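Long-range contacts in Alpha/beta hydrolase fold-3 domain-containing protein (Enterococcus faecalis, PDB 2QRU), which is of unknown function but has an alpha/beta hydrolase fold and probably acts as a hydrolase on a substrate not yet identified: residues V17-T22 with T60-D65; Y40-D45 with P168-Y173; I93-F98 with L120-Q125. One frame throughout, in Å; residues are numbered along the deposited sequence. Where two conformers were deposited one is given.

Contact 1: V17-T22 with T60-D65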
loop_
_atom_site.group_PDB
_atom_site.type_symbol
_atom_site.label_atom_id
_atom_site.label_comp_id
_atom_site.label_asym_id
_atom_site.label_seq_id
_atom_site.Cartn_x
_atom_site.Cartn_y
_atom_site.Cartn_z
ATOM N N VAL A 17 4.639 -1.654 -14.145
ATOM C CA VAL A 17 5.404 -0.973 -13.103
ATOM C C VAL A 17 5.910 0.337 -13.708
ATOM O O VAL A 17 6.307 0.362 -14.883
ATOM C CB VAL A 17 6.556 -1.868 -12.603
ATOM C CG1 VAL A 17 7.482 -2.296 -13.753
ATOM C CG2 VAL A 17 7.343 -1.181 -11.439
ATOM N N THR A 18 5.827 1.422 -12.938
ATOM C CA THR A 18 6.463 2.694 -13.305
ATOM C C THR A 18 7.795 2.751 -12.557
ATOM O O THR A 18 7.824 2.630 -11.318
ATOM C CB THR A 18 5.581 3.919 -12.947
ATOM O OG1 THR A 18 4.335 3.861 -13.664
ATOM C CG2 THR A 18 6.286 5.231 -13.329
ATOM N N ILE A 19 8.877 2.866 -13.327
ATOM C CA ILE A 19 10.252 2.856 -12.786
ATOM C C ILE A 19 10.792 4.288 -12.717
ATOM O O ILE A 19 10.734 5.030 -13.705
ATOM C CB ILE A 19 11.169 1.991 -13.695
ATOM C CG1 ILE A 19 10.621 0.575 -13.806
ATOM C CG2 ILE A 19 12.610 1.964 -13.187
ATOM C CD1 ILE A 19 11.112 -0.195 -14.990
ATOM N N TYR A 20 11.306 4.681 -11.552
ATOM C CA TYR A 20 11.958 5.976 -11.399
ATOM C C TYR A 20 13.410 5.700 -10.993
ATOM O O TYR A 20 13.691 5.475 -9.826
ATOM C CB TYR A 20 11.287 6.781 -10.282
ATOM C CG TYR A 20 9.805 7.090 -10.412
ATOM C CD1 TYR A 20 8.832 6.159 -10.023
ATOM C CD2 TYR A 20 9.385 8.356 -10.828
ATOM C CE1 TYR A 20 7.483 6.473 -10.093
ATOM C CE2 TYR A 20 8.052 8.682 -10.907
ATOM C CZ TYR A 20 7.100 7.731 -10.526
ATOM O OH TYR A 20 5.766 8.035 -10.597
ATOM N N PRO A 21 14.339 5.664 -11.967
ATOM C CA PRO A 21 15.738 5.337 -11.667
ATOM C C PRO A 21 16.481 6.390 -10.822
ATOM O O PRO A 21 16.155 7.584 -10.847
ATOM C CB PRO A 21 16.395 5.243 -13.059
ATOM C CG PRO A 21 15.265 5.192 -14.045
ATOM C CD PRO A 21 14.107 5.886 -13.405
ATOM N N THR A 22 17.474 5.927 -10.073
ATOM C CA THR A 22 18.429 6.835 -9.430
ATOM C C THR A 22 19.458 7.300 -10.469
ATOM O O THR A 22 19.445 6.832 -11.617
ATOM C CB THR A 22 19.151 6.136 -8.283
ATOM O OG1 THR A 22 19.815 4.967 -8.790
ATOM C CG2 THR A 22 18.157 5.723 -7.233
ATOM N N THR A 60 16.003 3.179 -6.500
ATOM C CA THR A 60 15.147 3.198 -7.676
ATOM C C THR A 60 13.738 2.782 -7.230
ATOM O O THR A 60 13.560 1.741 -6.598
ATOM C CB THR A 60 15.686 2.230 -8.755
ATOM O OG1 THR A 60 16.902 2.763 -9.310
ATOM C CG2 THR A 60 14.663 2.019 -9.881
ATOM N N VAL A 61 12.738 3.601 -7.570
ATOM C CA VAL A 61 11.366 3.317 -7.144
ATOM C C VAL A 61 10.642 2.516 -8.221
ATOM O O VAL A 61 10.672 2.872 -9.403
ATOM C CB VAL A 61 10.593 4.619 -6.821
ATOM C CG1 VAL A 61 9.151 4.295 -6.453
ATOM C CG2 VAL A 61 11.266 5.370 -5.657
ATOM N N LEU A 62 10.002 1.438 -7.782
ATOM C CA LEU A 62 9.206 0.582 -8.673
ATOM C C LEU A 62 7.760 0.675 -8.188
ATOM O O LEU A 62 7.402 0.036 -7.206
ATOM C CB LEU A 62 9.721 -0.868 -8.613
ATOM C CG LEU A 62 11.226 -1.012 -8.884
ATOM C CD1 LEU A 62 11.710 -2.415 -8.622
ATOM C CD2 LEU A 62 11.578 -0.566 -10.315
ATOM N N ALA A 63 6.955 1.508 -8.848
ATOM C CA ALA A 63 5.574 1.732 -8.434
ATOM C C ALA A 63 4.706 0.713 -9.165
ATOM O O ALA A 63 4.647 0.730 -10.393
ATOM C CB ALA A 63 5.142 3.167 -8.766
ATOM N N LEU A 64 4.055 -0.178 -8.421
ATOM C CA LEU A 64 3.561 -1.428 -9.016
ATOM C C LEU A 64 2.027 -1.534 -9.076
ATOM O O LEU A 64 1.328 -1.144 -8.130
ATOM C CB LEU A 64 4.151 -2.622 -8.203
ATOM C CG LEU A 64 4.013 -4.046 -8.728
ATOM C CD1 LEU A 64 4.657 -4.185 -10.129
ATOM C CD2 LEU A 64 4.597 -5.098 -7.742
ATOM N N ASP A 65 1.510 -2.091 -10.180
ATOM C CA ASP A 65 0.072 -2.373 -10.262
ATOM C C ASP A 65 -0.309 -3.538 -9.361
ATOM O O ASP A 65 0.459 -4.495 -9.215
ATOM C CB ASP A 65 -0.312 -2.834 -11.679
ATOM C CG ASP A 65 -0.323 -1.724 -12.726
ATOM O OD1 ASP A 65 -0.273 -0.519 -12.419
ATOM O OD2 ASP A 65 -0.399 -2.098 -13.912
#

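Contact 2: Y40-D45 with P168-Y173. With EDO (1,2-ethanediol), chain G.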
loop_
_atom_site.group_PDB
_atom_site.type_symbol
_atom_site.label_atom_id
_atom_site.label_comp_id
_atom_site.label_asym_id
_atom_site.label_seq_id
_atom_site.Cartn_x
_atom_site.Cartn_y
_atom_site.Cartn_z
ATOM N N TYR A 40 -10.025 1.153 -5.728
ATOM C CA TYR A 40 -9.686 2.165 -6.724
ATOM C C TYR A 40 -8.203 2.550 -6.669
ATOM O O TYR A 40 -7.452 2.017 -5.865
ATOM C CB TYR A 40 -10.608 3.397 -6.597
ATOM C CG TYR A 40 -10.279 4.384 -5.482
ATOM C CD1 TYR A 40 -10.659 4.144 -4.152
ATOM C CD2 TYR A 40 -9.607 5.580 -5.770
ATOM C CE1 TYR A 40 -10.347 5.065 -3.130
ATOM C CE2 TYR A 40 -9.290 6.504 -4.765
ATOM C CZ TYR A 40 -9.677 6.259 -3.459
ATOM O OH TYR A 40 -9.350 7.196 -2.490
ATOM N N GLY A 41 -7.797 3.442 -7.569
ATOM C CA GLY A 41 -6.487 4.085 -7.450
ATOM C C GLY A 41 -5.443 3.554 -8.404
ATOM O O GLY A 41 -5.728 2.694 -9.255
ATOM N N THR A 42 -4.216 4.054 -8.236
ATOM C CA THR A 42 -3.212 3.933 -9.256
ATOM C C THR A 42 -1.816 4.098 -8.673
ATOM O O THR A 42 -1.619 4.899 -7.760
ATOM C CB THR A 42 -3.466 5.019 -10.348
ATOM O OG1 THR A 42 -2.408 5.008 -11.305
ATOM C CG2 THR A 42 -3.553 6.416 -9.722
ATOM N N LYS A 43 -0.871 3.317 -9.193
ATOM C CA LYS A 43 0.577 3.507 -8.948
ATOM C C LYS A 43 1.006 4.946 -9.196
ATOM O O LYS A 43 2.003 5.406 -8.648
ATOM C CB LYS A 43 1.429 2.573 -9.812
ATOM C CG LYS A 43 1.213 2.686 -11.349
ATOM C CD LYS A 43 2.142 1.739 -12.102
ATOM C CE LYS A 43 1.887 1.810 -13.648
ATOM N NZ LYS A 43 0.460 1.478 -13.962
ATOM N N SER A 44 0.266 5.645 -10.062
ATOM C CA SER A 44 0.488 7.067 -10.322
ATOM C C SER A 44 0.167 8.028 -9.158
ATOM O O SER A 44 0.449 9.216 -9.284
ATOM C CB SER A 44 -0.294 7.476 -11.580
ATOM O OG SER A 44 0.043 6.611 -12.648
ATOM N N ASP A 45 -0.389 7.537 -8.033
ATOM C CA ASP A 45 -0.689 8.421 -6.892
ATOM C C ASP A 45 0.570 8.776 -6.102
ATOM O O ASP A 45 0.507 9.556 -5.158
ATOM C CB ASP A 45 -1.800 7.889 -5.958
ATOM C CG ASP A 45 -1.345 6.729 -5.070
ATOM O OD1 ASP A 45 -0.124 6.469 -4.951
ATOM O OD2 ASP A 45 -2.224 6.102 -4.439
ATOM N N PRO A 168 -6.175 4.982 -13.322
ATOM C CA PRO A 168 -5.316 6.193 -13.285
ATOM C C PRO A 168 -6.024 7.522 -12.977
ATOM O O PRO A 168 -5.368 8.474 -12.556
ATOM C CB PRO A 168 -4.669 6.225 -14.674
ATOM C CG PRO A 168 -5.586 5.399 -15.551
ATOM C CD PRO A 168 -6.157 4.322 -14.642
ATOM N N PHE A 169 -7.336 7.583 -13.155
ATOM C CA PHE A 169 -8.077 8.822 -12.915
ATOM C C PHE A 169 -9.016 8.737 -11.707
ATOM O O PHE A 169 -9.915 9.571 -11.547
ATOM C CB PHE A 169 -8.802 9.241 -14.194
ATOM C CG PHE A 169 -7.873 9.407 -15.356
ATOM C CD1 PHE A 169 -6.795 10.295 -15.270
ATOM C CD2 PHE A 169 -8.026 8.636 -16.502
ATOM C CE1 PHE A 169 -5.899 10.447 -16.340
ATOM C CE2 PHE A 169 -7.140 8.781 -17.581
ATOM C CZ PHE A 169 -6.077 9.687 -17.496
ATOM N N LEU A 170 -8.798 7.722 -10.864
ATOM C CA LEU A 170 -9.589 7.512 -9.650
ATOM C C LEU A 170 -11.095 7.421 -9.922
ATOM O O LEU A 170 -11.917 7.856 -9.114
ATOM C CB LEU A 170 -9.275 8.584 -8.587
ATOM C CG LEU A 170 -7.800 8.994 -8.436
ATOM C CD1 LEU A 170 -7.576 9.960 -7.274
ATOM C CD2 LEU A 170 -6.922 7.772 -8.268
ATOM N N SER A 171 -11.450 6.844 -11.068
ATOM C CA SER A 171 -12.836 6.759 -11.481
ATOM C C SER A 171 -13.641 5.780 -10.614
ATOM O O SER A 171 -14.866 5.875 -10.527
ATOM C CB SER A 171 -12.920 6.362 -12.956
ATOM O OG SER A 171 -12.528 5.013 -13.135
ATOM N N ARG A 172 -12.942 4.855 -9.957
ATOM C CA ARG A 172 -13.611 3.848 -9.133
ATOM C C ARG A 172 -13.751 4.316 -7.675
ATOM O O ARG A 172 -14.233 3.564 -6.814
ATOM C CB ARG A 172 -12.865 2.512 -9.222
ATOM C CG ARG A 172 -12.736 1.935 -10.647
ATOM C CD ARG A 172 -11.692 0.807 -10.685
ATOM N NE ARG A 172 -12.067 -0.291 -9.799
ATOM C CZ ARG A 172 -12.924 -1.269 -10.121
ATOM N NH1 ARG A 172 -13.467 -1.307 -11.332
ATOM N NH2 ARG A 172 -13.229 -2.226 -9.234
ATOM N N TYR A 173 -13.333 5.560 -7.411
ATOM C CA TYR A 173 -13.426 6.161 -6.069
ATOM C C TYR A 173 -14.842 6.041 -5.465
ATOM O O TYR A 173 -15.015 5.651 -4.299
ATOM C CB TYR A 173 -12.945 7.628 -6.113
ATOM C CG TYR A 173 -13.287 8.443 -4.886
ATOM C CD1 TYR A 173 -14.519 9.106 -4.790
ATOM C CD2 TYR A 173 -12.384 8.552 -3.823
ATOM C CE1 TYR A 173 -14.845 9.848 -3.667
ATOM C CE2 TYR A 173 -12.692 9.304 -2.698
ATOM C CZ TYR A 173 -13.918 9.945 -2.628
ATOM O OH TYR A 173 -14.238 10.683 -1.513
HETATM C C1 EDO G . -5.190 7.742 -4.404
HETATM O O1 EDO G . -4.759 7.476 -3.053
HETATM C C2 EDO G . -5.501 6.372 -5.030
HETATM O O2 EDO G . -4.472 5.821 -5.859
#

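Contact 3: I93-F98 with L120-Q125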
loop_
_atom_site.group_PDB
_atom_site.type_symbol
_atom_site.label_atom_id
_atom_site.label_comp_id
_atom_site.label_asym_id
_atom_site.label_seq_id
_atom_site.Cartn_x
_atom_site.Cartn_y
_atom_site.Cartn_z
ATOM N N ILE A 93 14.718 -6.231 -10.211
ATOM C CA ILE A 93 15.466 -6.213 -8.953
ATOM C C ILE A 93 16.646 -7.181 -9.004
ATOM O O ILE A 93 17.729 -6.890 -8.476
ATOM C CB ILE A 93 14.562 -6.503 -7.700
ATOM C CG1 ILE A 93 13.389 -5.517 -7.654
ATOM C CG2 ILE A 93 15.395 -6.442 -6.433
ATOM C CD1 ILE A 93 12.250 -5.883 -6.643
ATOM N N GLN A 94 16.427 -8.322 -9.658
ATOM C CA GLN A 94 17.460 -9.351 -9.868
ATOM C C GLN A 94 18.227 -9.710 -8.597
ATOM O O GLN A 94 19.463 -9.779 -8.598
ATOM C CB GLN A 94 18.418 -8.965 -11.005
ATOM C CG GLN A 94 17.738 -8.698 -12.320
ATOM C CD GLN A 94 18.735 -8.278 -13.389
ATOM O OE1 GLN A 94 19.873 -8.737 -13.393
ATOM N NE2 GLN A 94 18.318 -7.395 -14.285
ATOM N N ASN A 95 17.468 -9.930 -7.521
ATOM C CA ASN A 95 17.993 -10.345 -6.216
ATOM C C ASN A 95 18.851 -9.312 -5.501
ATOM O O ASN A 95 19.511 -9.644 -4.522
ATOM C CB ASN A 95 18.717 -11.704 -6.312
ATOM C CG ASN A 95 17.797 -12.810 -6.784
ATOM O OD1 ASN A 95 16.777 -13.100 -6.145
ATOM N ND2 ASN A 95 18.143 -13.428 -7.905
ATOM N N GLN A 96 18.827 -8.060 -5.968
ATOM C CA GLN A 96 19.474 -6.946 -5.260
ATOM C C GLN A 96 18.619 -6.547 -4.045
ATOM O O GLN A 96 17.454 -6.929 -3.967
ATOM C CB GLN A 96 19.612 -5.732 -6.170
ATOM C CG GLN A 96 20.609 -5.933 -7.316
ATOM C CD GLN A 96 22.030 -5.703 -6.871
ATOM O OE1 GLN A 96 22.897 -6.559 -7.064
ATOM N NE2 GLN A 96 22.284 -4.546 -6.269
ATOM N N SER A 97 19.206 -5.796 -3.117
ATOM C CA SER A 97 18.474 -5.343 -1.941
ATOM C C SER A 97 17.278 -4.506 -2.354
ATOM O O SER A 97 17.326 -3.745 -3.326
ATOM C CB SER A 97 19.363 -4.521 -1.007
ATOM O OG SER A 97 20.387 -5.326 -0.453
ATOM N N PHE A 98 16.192 -4.649 -1.602
ATOM C CA PHE A 98 15.020 -3.828 -1.858
ATOM C C PHE A 98 14.249 -3.612 -0.576
ATOM O O PHE A 98 14.293 -4.446 0.342
ATOM C CB PHE A 98 14.095 -4.494 -2.899
ATOM C CG PHE A 98 13.424 -5.762 -2.381
ATOM C CD1 PHE A 98 14.095 -6.988 -2.398
ATOM C CD2 PHE A 98 12.159 -5.701 -1.811
ATOM C CE1 PHE A 98 13.490 -8.136 -1.887
ATOM C CE2 PHE A 98 11.559 -6.849 -1.284
ATOM C CZ PHE A 98 12.230 -8.055 -1.321
ATOM N N LEU A 120 9.755 -17.504 0.224
ATOM C CA LEU A 120 10.457 -17.613 -1.039
ATOM C C LEU A 120 11.910 -17.138 -0.922
ATOM O O LEU A 120 12.564 -16.913 -1.937
ATOM C CB LEU A 120 9.728 -16.776 -2.086
ATOM C CG LEU A 120 8.288 -17.164 -2.433
ATOM C CD1 LEU A 120 7.644 -16.023 -3.214
ATOM C CD2 LEU A 120 8.232 -18.491 -3.215
ATOM N N ASN A 121 12.397 -16.964 0.311
ATOM C CA ASN A 121 13.746 -16.424 0.568
ATOM C C ASN A 121 14.028 -15.051 -0.039
ATOM O O ASN A 121 15.112 -14.818 -0.588
ATOM C CB ASN A 121 14.820 -17.420 0.103
ATOM C CG ASN A 121 14.992 -18.560 1.058
ATOM O OD1 ASN A 121 15.291 -18.353 2.238
ATOM N ND2 ASN A 121 14.811 -19.779 0.562
ATOM N N LEU A 122 13.062 -14.138 0.070
ATOM C CA LEU A 122 13.150 -12.819 -0.555
ATOM C C LEU A 122 12.782 -11.683 0.416
ATOM O O LEU A 122 11.996 -10.776 0.084
ATOM C CB LEU A 122 12.243 -12.748 -1.772
ATOM C CG LEU A 122 12.774 -13.490 -2.999
ATOM C CD1 LEU A 122 11.672 -13.598 -4.036
ATOM C CD2 LEU A 122 13.971 -12.719 -3.551
ATOM N N THR A 123 13.392 -11.705 1.582
ATOM C CA THR A 123 13.049 -10.764 2.641
ATOM C C THR A 123 13.419 -9.304 2.270
ATOM O O THR A 123 14.548 -9.034 1.861
ATOM C CB THR A 123 13.756 -11.150 3.941
ATOM O OG1 THR A 123 13.523 -12.543 4.221
ATOM C CG2 THR A 123 13.251 -10.287 5.079
ATOM N N PRO A 124 12.462 -8.368 2.405
ATOM C CA PRO A 124 12.795 -6.950 2.185
ATOM C C PRO A 124 13.847 -6.503 3.194
ATOM O O PRO A 124 13.911 -7.062 4.291
ATOM C CB PRO A 124 11.476 -6.219 2.491
ATOM C CG PRO A 124 10.387 -7.310 2.262
ATOM C CD PRO A 124 11.049 -8.563 2.780
ATOM N N GLN A 125 14.648 -5.497 2.827
ATOM C CA GLN A 125 15.623 -4.909 3.735
ATOM C C GLN A 125 14.915 -4.066 4.796
ATOM O O GLN A 125 15.388 -3.972 5.937
ATOM C CB GLN A 125 16.644 -4.038 2.961
ATOM C CG GLN A 125 17.804 -3.503 3.835
ATOM C CD GLN A 125 18.657 -2.396 3.158
ATOM O OE1 GLN A 125 18.160 -1.582 2.354
ATOM N NE2 GLN A 125 19.942 -2.346 3.519
HETATM O O HOH W 1 16.248 -7.335 0.118
#

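Contact 1: V17-T22 with T60-D65
In the central mixed sheet of the alpha/beta hydrolase fold, Thr18 and Tyr20 of strand 16-20 pair antiparallel with Ala63 and Val61 of strand 59-64. Thr18 N donates to Ala63 O at 2.9 Å and Ala63 N to Thr18 O at 2.8 Å; Tyr20 and Val61 do the same, their second bond, Val61 N to Tyr20 O, being the longer at 3.1 Å. Between these pairs sits the non-hydrogen-bonded pair of Ile19 and Leu62, whose side chains run side by side toward helix 74-93, with Ile19 CG1 3.8 Å from Leu62 CD2. Val17 joins this face: its chi1 of 57° puts CG1 between the backbone N and the carbonyl carbon and CG2 anti to N, where CG2 leans on Leu62 CB at 3.7 Å, while CB meets Leu64 CD1. On the other face the Tyr20 ring slants across Val61, CD1 4.0 Å from Val61 CB, and its edge reaches on to the methyl of Ala63. Thr60 CG2 rests against Ile19 CG2, and Thr60 OG1 is hydrogen-bonded to Thr27 OG1, as is Thr22 OG1. Past the end of strand 16-20, Thr22 N turns back to Thr60 OG1 in a weak bond of 3.3 Å.

Contact 2: Y40-D45 with P168-Y173
Pro168 opens the contact against Thr42, where two loops of the alpha/beta hydrolase fold meet: one follows strand 28-33, the other leads into helix 173-181. Pro168 CA lies 3.7 Å from Thr42 CB. Thr42 OG1, placed opposite its own backbone N (chi1 174°), accepts from Ser44 N in an ST turn and is also bonded to Asp166 OD1, which leaves CG2 to face the next partner. That partner is Leu170, which begins a type I turn ending at Tyr173. Its CD2 meets Thr42 CG2 at 3.9 Å, the two side chains standing nearly perpendicular, and also packs on Gly41 CA, while its CB approaches Tyr40 CD2. Arg172 contributes the root of its side chain, CB lying 3.6 Å from Tyr40 CB; its guanidinium reaches elsewhere, with NE bonded to Ile39 O and NH2 to Asn71 OD1. Tyr173, at the start of helix 173-181, completes the contact in two ways. Its CA sits over one face of the Tyr40 ring, 3.9 Å from the centroid, in a CH-pi contact, and its own ring turns an edge to that face, the planes 85° apart in a T-shaped pair with Tyr173 CD2 3.6 Å from Tyr40 CZ. Tyr40 also lies near, without touching, residues whose geometry is consistent with a Ser-His-Asp triad, and near a phosphate that, like the 1,2-ethanediol beside Leu170 CD2, probably comes from crystallisation. The diol bridges the first loop: its O2 accepts from Thr42 N at 3.0 Å and donates to Asp45 OD2 at 2.7 Å.

Contact 3: I93-F98 with L120-Q125
Phe98 and the run from Leu122 to Gln125 meet where two helix-to-strand connections of the alpha/beta hydrolase fold come together, at the start of strand 98-103 and just ahead of its parallel neighbour 127-130. The direct hydrogen bond between them is backbone to backbone: Gln125 N gives its hydrogen to Phe98 O over 2.7 Å, almost straight at 174°. A water adds a second polar link at the same end, accepting from Phe98 N at 3.2 Å and donating to Thr123 O at 3.0 Å. Both backbone polar groups of Phe98 are therefore tied to the other connection, one directly and one through the water.

The aromatic and apolar contacts centre on the Phe98 ring. With CG lodged between the backbone N and the carbonyl carbon (chi1 68°), the ring swings back toward residues 122-124 although the CB itself starts out away from them. Pro124 CA stands over one face in a CH-pi contact, 4.0 Å from the centroid and 27° off the normal, and Pro124 CG adds an apolar contact of 3.8 Å with Phe98 CE2. The outer rim of the ring meets a carbonyl instead: Leu122 O lies in the ring plane, 3.1 Å from Phe98 CZ, so the oxygen faces the ring's edge.

A slighter van der Waals contact lies at the edge of the interface. Leu122 CD2 touches Asn95 OD1 at 3.8 Å, the two side chains meeting at a slant, with Asn95 belonging to the type I' turn of residues 93-96.

Around this junction, Phe98 also meets the ring of Phe85 on helix 74-93 and packs on Leu117 of helix 105-119. Leu122 rests on Asn89 and Leu117 of the same two helices, Pro124 lies on Thr114, and Gln125 reaches Tyr59 at the start of strand 59-64.

How the contacts relate
From the N terminus, contact 1 opens first, at strand 16-20, and closes when strand 59-64 returns beside it, after a loop that includes strand 28-33. Contact 2 starts within that loop at residues 40-45 and closes far along the chain at 168-173, so the two cross; the salt bridge from Lys43 NZ to Asp65 OD1 joins them directly. Contact 3 is nested inside the long loop of contact 2 and follows contact 1 in series, touching it where Ile93 packs on Leu62. Contacts 2 and 3 lie on opposite sides of the chain's centre, their own centres about 28 Å apart. Together they join sheet strands, loops before helices 48-55 and 173-181, and two helix-to-strand connections.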